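Local coordinates for proteasome accessory factor B/C (PafBC) (Paenarthrobacter aurescens, PDB 6SJ9), which regulates transcription in the bacterial DNA damage response, probably binding DNA through its winged helix-turn-helix domains, while its WYL domains may sense an activating signal, at residues H161-F165 / V177-P182; L256-K262 / E291-Y295. All blocks are in the same frame, centred on the assembly; numbering follows the deposited sequence.

Overall arrangement
Interaction 1 (161-165 with 177-182) and interaction 2 (256-262 with 291-295) follow one another along the chain, in the WYL and WCX regions of the first half, with centres about 35 Å apart. The first, partly buried, joins strands of an antiparallel hairpin mainly by backbone hydrogen bonds; one face is buried and largely apolar, apart from an arginine that turns its charge away, and the other carries an ion pair and a water. In the buried interaction 2, one short helix and its flanking residues meet the end of another through side chains, with leucines, a tyrosine and a glutamate bridge to an exposed lysine. Their centres lie about 31 and 17 Å from that of the chain.

Interaction 1 of 2, residues H161-F165 / V177-P182; sequences HPIRF and VREVEP
The carboxylate oxygen Glu179 OE2 is gripped by Arg164 NH2 at 2.8 Å and by a water that also donates to Ile163 O. The arginine approaches side-on, NE reaching the syn lone pair of OE1 at 3.1 Å while NH2 meets OE2 well out of the carboxylate plane; the guanidinium and carboxylate planes are turned 70° apart. Both residues belong to a beta hairpin in the Sm-like sheet of the WYL domain, where they form a non-hydrogen-bonded antiparallel pair. The glutamate chain folds back at chi2 (-77°), bringing its carboxylate over to the neighbouring strand. Flanking this pair are two hydrogen-bonded pairs, Ile163 with Val180 and Phe165 with Arg178. Ile163 N donates to Val180 O at 2.8 Å in a nearly straight bond, and Val180 N returns one to Ile163 O.

The opposite face of the ribbon is buried. Ile163 and Val180 lie side by side there; Ile163 touches Leu194 and Ala156, and Val180 touches Phe207. Arg178 turns its polar end away to a salt bridge with Asp198, leaving its aliphatic base beside Phe165. With chi1 at 52°, the phenylalanine ring leans across the partner strand: Arg178 CB sits over one face, offset toward the rim, and Val180 CG2 approaches Phe165 CE2 obliquely at 3.8 Å.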
loop_
_atom_site.group_PDB
_atom_site.type_symbol
_atom_site.label_atom_id
_atom_site.label_comp_id
_atom_site.label_asym_id
_atom_site.label_seq_id
_atom_site.Cartn_x
_atom_site.Cartn_y
_atom_site.Cartn_z
ATOM N N HIS A 161 30.161 -7.818 -5.529
ATOM C CA HIS A 161 30.185 -9.257 -5.514
ATOM C C HIS A 161 29.284 -9.798 -6.628
ATOM O O HIS A 161 28.117 -9.381 -6.739
ATOM C CB HIS A 161 29.664 -9.784 -4.180
ATOM C CG HIS A 161 30.430 -9.292 -3.015
ATOM N ND1 HIS A 161 31.810 -9.331 -2.969
ATOM C CD2 HIS A 161 30.019 -8.806 -1.820
ATOM C CE1 HIS A 161 32.209 -8.853 -1.809
ATOM N NE2 HIS A 161 31.144 -8.557 -1.086
ATOM N N PRO A 162 29.768 -10.784 -7.376
ATOM C CA PRO A 162 28.894 -11.540 -8.280
ATOM C C PRO A 162 27.935 -12.401 -7.446
ATOM O O PRO A 162 28.122 -12.580 -6.228
ATOM C CB PRO A 162 29.871 -12.378 -9.125
ATOM C CG PRO A 162 31.117 -12.470 -8.286
ATOM C CD PRO A 162 31.145 -11.340 -7.250
ATOM N N ILE A 163 26.889 -12.917 -8.101
ATOM C CA ILE A 163 25.860 -13.711 -7.436
ATOM C C ILE A 163 25.586 -14.984 -8.236
ATOM O O ILE A 163 25.980 -15.128 -9.397
ATOM C CB ILE A 163 24.509 -12.949 -7.260
ATOM C CG1 ILE A 163 23.923 -12.598 -8.621
ATOM C CG2 ILE A 163 24.723 -11.681 -6.465
ATOM C CD1 ILE A 163 22.581 -11.806 -8.546
ATOM N N ARG A 164 24.893 -15.913 -7.584
ATOM C CA ARG A 164 24.384 -17.114 -8.236
ATOM C C ARG A 164 22.982 -17.415 -7.716
ATOM O O ARG A 164 22.638 -17.107 -6.568
ATOM C CB ARG A 164 25.373 -18.284 -8.058
ATOM C CG ARG A 164 24.924 -19.517 -7.296
ATOM C CD ARG A 164 26.138 -20.224 -6.689
ATOM N NE ARG A 164 27.263 -20.147 -7.612
ATOM C CZ ARG A 164 28.557 -20.196 -7.259
ATOM N NH1 ARG A 164 28.932 -20.320 -5.977
ATOM N NH2 ARG A 164 29.498 -20.073 -8.204
ATOM N N PHE A 165 22.154 -17.989 -8.583
ATOM C CA PHE A 165 20.769 -18.291 -8.224
ATOM C C PHE A 165 20.187 -19.271 -9.226
ATOM O O PHE A 165 20.657 -19.381 -10.375
ATOM C CB PHE A 165 19.839 -17.071 -8.183
ATOM C CG PHE A 165 19.884 -16.249 -9.425
ATOM C CD1 PHE A 165 18.990 -16.495 -10.480
ATOM C CD2 PHE A 165 20.867 -15.266 -9.581
ATOM C CE1 PHE A 165 19.084 -15.732 -11.657
ATOM C CE2 PHE A 165 20.936 -14.506 -10.735
ATOM C CZ PHE A 165 20.079 -14.745 -11.782
ATOM N N VAL A 177 21.257 -23.029 -12.639
ATOM C CA VAL A 177 21.964 -22.087 -11.783
ATOM C C VAL A 177 22.708 -21.114 -12.681
ATOM O O VAL A 177 23.507 -21.522 -13.529
ATOM C CB VAL A 177 22.934 -22.825 -10.843
ATOM C CG1 VAL A 177 23.749 -21.839 -10.006
ATOM C CG2 VAL A 177 22.160 -23.770 -9.929
ATOM N N ARG A 178 22.466 -19.823 -12.484
ATOM C CA ARG A 178 23.083 -18.787 -13.298
ATOM C C ARG A 178 24.114 -18.043 -12.457
ATOM O O ARG A 178 23.910 -17.837 -11.252
ATOM C CB ARG A 178 22.021 -17.819 -13.794
ATOM C CG ARG A 178 20.789 -18.506 -14.449
ATOM C CD ARG A 178 21.209 -19.285 -15.692
ATOM N NE ARG A 178 21.552 -18.378 -16.794
ATOM C CZ ARG A 178 20.643 -17.953 -17.700
ATOM N NH1 ARG A 178 20.968 -17.116 -18.701
ATOM N NH2 ARG A 178 19.391 -18.382 -17.603
ATOM N N GLU A 179 25.212 -17.635 -13.104
ATOM C CA GLU A 179 26.299 -16.907 -12.460
ATOM C C GLU A 179 26.287 -15.527 -13.065
ATOM O O GLU A 179 26.547 -15.377 -14.270
ATOM C CB GLU A 179 27.661 -17.550 -12.718
ATOM C CG GLU A 179 27.731 -19.063 -12.509
ATOM C CD GLU A 179 27.793 -19.433 -11.041
ATOM O OE1 GLU A 179 27.422 -20.568 -10.719
ATOM O OE2 GLU A 179 28.200 -18.580 -10.209
ATOM N N VAL A 180 25.966 -14.535 -12.242
ATOM C CA VAL A 180 25.645 -13.220 -12.752
ATOM C C VAL A 180 26.447 -12.161 -12.007
ATOM O O VAL A 180 26.538 -12.188 -10.780
ATOM C CB VAL A 180 24.118 -12.988 -12.634
ATOM C CG1 VAL A 180 23.749 -11.601 -12.993
ATOM C CG2 VAL A 180 23.376 -13.959 -13.542
ATOM N N GLU A 181 26.901 -11.160 -12.741
ATOM C CA GLU A 181 27.385 -9.925 -12.164
ATOM C C GLU A 181 26.268 -8.886 -12.254
ATOM O O GLU A 181 25.926 -8.442 -13.378
ATOM C CB GLU A 181 28.642 -9.471 -12.920
ATOM C CG GLU A 181 29.784 -10.515 -12.813
ATOM C CD GLU A 181 30.974 -10.243 -13.731
ATOM O OE1 GLU A 181 30.985 -9.196 -14.424
ATOM O OE2 GLU A 181 31.900 -11.072 -13.762
ATOM N N PRO A 182 25.663 -8.472 -11.137
ATOM C CA PRO A 182 24.412 -7.670 -11.216
ATOM C C PRO A 182 24.691 -6.219 -11.571
ATOM O O PRO A 182 25.542 -5.573 -10.958
ATOM C CB PRO A 182 23.822 -7.784 -9.814
ATOM C CG PRO A 182 25.118 -8.036 -8.906
ATOM C CD PRO A 182 25.968 -8.929 -9.756
HETATM O O HOH W 1 28.615 -15.853 -10.235
#

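Interaction 2 of 2, residues L256-K262 / E291-Y295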
loop_
_atom_site.group_PDB
_atom_site.type_symbol
_atom_site.label_atom_id
_atom_site.label_comp_id
_atom_site.label_asym_id
_atom_site.label_seq_id
_atom_site.Cartn_x
_atom_site.Cartn_y
_atom_site.Cartn_z
ATOM N N LEU A 256 -14.197 -13.680 -3.212
ATOM C CA LEU A 256 -13.082 -13.254 -4.050
ATOM C C LEU A 256 -13.498 -12.076 -4.942
ATOM O O LEU A 256 -13.534 -12.150 -6.176
ATOM C CB LEU A 256 -12.569 -14.438 -4.876
ATOM C CG LEU A 256 -12.359 -15.752 -4.113
ATOM C CD1 LEU A 256 -11.629 -16.757 -4.976
ATOM C CD2 LEU A 256 -11.615 -15.522 -2.818
ATOM N N LEU A 257 -13.827 -10.969 -4.279
ATOM C CA LEU A 257 -14.394 -9.831 -4.997
ATOM C C LEU A 257 -13.360 -9.171 -5.892
ATOM O O LEU A 257 -13.657 -8.846 -7.045
ATOM C CB LEU A 257 -15.037 -8.823 -4.033
ATOM C CG LEU A 257 -16.490 -9.115 -3.608
ATOM C CD1 LEU A 257 -17.438 -8.807 -4.779
ATOM C CD2 LEU A 257 -16.747 -10.537 -3.111
ATOM N N ALA A 258 -12.147 -8.953 -5.386
ATOM C CA ALA A 258 -11.125 -8.359 -6.241
ATOM C C ALA A 258 -10.889 -9.214 -7.481
ATOM O O ALA A 258 -10.728 -8.686 -8.590
ATOM C CB ALA A 258 -9.819 -8.176 -5.472
ATOM N N LEU A 259 -10.915 -10.537 -7.318
ATOM C CA LEU A 259 -10.709 -11.423 -8.456
ATOM C C LEU A 259 -11.847 -11.297 -9.453
ATOM O O LEU A 259 -11.610 -11.213 -10.658
ATOM C CB LEU A 259 -10.571 -12.872 -7.978
ATOM C CG LEU A 259 -10.220 -13.883 -9.065
ATOM C CD1 LEU A 259 -8.882 -13.458 -9.705
ATOM C CD2 LEU A 259 -10.198 -15.312 -8.531
ATOM N N ARG A 260 -13.085 -11.209 -8.975
ATOM C CA ARG A 260 -14.224 -11.138 -9.895
ATOM C C ARG A 260 -14.229 -9.839 -10.681
ATOM O O ARG A 260 -14.749 -9.794 -11.798
ATOM C CB ARG A 260 -15.537 -11.315 -9.136
ATOM C CG ARG A 260 -15.812 -12.732 -8.700
ATOM C CD ARG A 260 -16.899 -12.839 -7.668
ATOM N NE ARG A 260 -17.234 -14.247 -7.425
ATOM C CZ ARG A 260 -18.174 -14.887 -8.114
ATOM N NH1 ARG A 260 -18.854 -14.234 -9.055
ATOM N NH2 ARG A 260 -18.441 -16.172 -7.881
ATOM N N LYS A 261 -13.634 -8.785 -10.120
ATOM C CA LYS A 261 -13.481 -7.529 -10.846
ATOM C C LYS A 261 -12.686 -7.728 -12.134
ATOM O O LYS A 261 -12.884 -6.997 -13.102
ATOM C CB LYS A 261 -12.803 -6.524 -9.909
ATOM C CG LYS A 261 -13.808 -5.749 -9.065
ATOM C CD LYS A 261 -13.199 -4.649 -8.199
ATOM C CE LYS A 261 -14.251 -4.217 -7.138
ATOM N NZ LYS A 261 -13.709 -3.537 -5.893
ATOM N N LYS A 262 -11.799 -8.717 -12.172
ATOM C CA LYS A 262 -10.973 -8.992 -13.345
ATOM C C LYS A 262 -11.601 -9.978 -14.336
ATOM O O LYS A 262 -10.976 -10.271 -15.363
ATOM C CB LYS A 262 -9.597 -9.521 -12.923
ATOM C CG LYS A 262 -8.771 -8.540 -12.206
ATOM C CD LYS A 262 -7.324 -9.027 -12.067
ATOM C CE LYS A 262 -7.231 -10.433 -11.466
ATOM N NZ LYS A 262 -5.804 -10.832 -11.196
ATOM N N GLU A 291 -1.365 -15.001 -6.071
ATOM C CA GLU A 291 -2.661 -14.458 -5.702
ATOM C C GLU A 291 -3.655 -15.582 -5.411
ATOM O O GLU A 291 -4.346 -15.570 -4.380
ATOM C CB GLU A 291 -3.199 -13.541 -6.815
ATOM C CG GLU A 291 -4.590 -13.016 -6.474
ATOM C CD GLU A 291 -5.259 -12.296 -7.626
ATOM O OE1 GLU A 291 -4.601 -12.108 -8.664
ATOM O OE2 GLU A 291 -6.464 -11.966 -7.520
ATOM N N LEU A 292 -3.725 -16.575 -6.294
ATOM C CA LEU A 292 -4.730 -17.629 -6.133
ATOM C C LEU A 292 -4.446 -18.527 -4.936
ATOM O O LEU A 292 -5.360 -18.865 -4.196
ATOM C CB LEU A 292 -4.846 -18.441 -7.418
ATOM C CG LEU A 292 -5.310 -17.674 -8.663
ATOM C CD1 LEU A 292 -5.368 -18.612 -9.853
ATOM C CD2 LEU A 292 -6.699 -17.035 -8.462
ATOM N N ALA A 293 -3.177 -18.801 -4.645
ATOM C CA ALA A 293 -2.829 -19.571 -3.447
ATOM C C ALA A 293 -3.304 -18.875 -2.183
ATOM O O ALA A 293 -3.659 -19.547 -1.199
ATOM C CB ALA A 293 -1.306 -19.724 -3.343
ATOM N N SER A 294 -3.278 -17.529 -2.189
ATOM C CA SER A 294 -3.765 -16.747 -1.059
ATOM C C SER A 294 -5.255 -16.993 -0.834
ATOM O O SER A 294 -5.755 -16.808 0.284
ATOM C CB SER A 294 -3.423 -15.253 -1.256
ATOM O OG SER A 294 -4.501 -14.550 -1.848
ATOM N N TYR A 295 -5.967 -17.398 -1.863
ATOM C CA TYR A 295 -7.398 -17.633 -1.738
ATOM C C TYR A 295 -7.730 -19.069 -1.286
ATOM O O TYR A 295 -8.900 -19.362 -0.997
ATOM C CB TYR A 295 -8.104 -17.336 -3.066
ATOM C CG TYR A 295 -7.987 -15.915 -3.574
ATOM C CD1 TYR A 295 -7.906 -14.836 -2.705
ATOM C CD2 TYR A 295 -7.915 -15.663 -4.944
ATOM C CE1 TYR A 295 -7.787 -13.522 -3.193
ATOM C CE2 TYR A 295 -7.806 -14.371 -5.447
ATOM C CZ TYR A 295 -7.735 -13.304 -4.574
ATOM O OH TYR A 295 -7.596 -12.031 -5.111
#
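Tyr295, Leu259 and Leu256 bury the most surface where helix 257-261 packs against the C-terminal end of helix 285-294. Leu256, at the N-cap position, lays both methyls over one face of the tyrosine ring, near its CG end: CD2 sits 4.1 Å from the ring centroid in a CH-pi contact, and CD1 comes within 3.9 Å of Tyr295 CD2. One turn on, Leu259 has CG anti to its backbone N (chi1 -175°), which directs its branches toward helix 285-294. Its CD2 meets Leu292 CD2 at 3.9 Å, the two side chains crossing at about a right angle, and also approaches Tyr295 CE2 obliquely.

Leu259 CD1 rests 3.6 Å from OE2 of the buried Glu291, an oxygen that accepts a 2.7 Å hydrogen bond from Tyr295 OH on its anti lone pair. The other carboxylate oxygen, OE1, takes Lys262 NZ on its syn side in a 3.1 Å salt bridge. Tyrosine and lysine thus hold the carboxylate by different oxygens and probably stabilise its negative charge. Beneath the leucines, Leu249 of strand 245-252 touches both Leu259 and Leu292. Two helices laid together on an antiparallel sheet of strand order 2-3-1-4 are typical of the ferredoxin-like fold, here in the WCX domain.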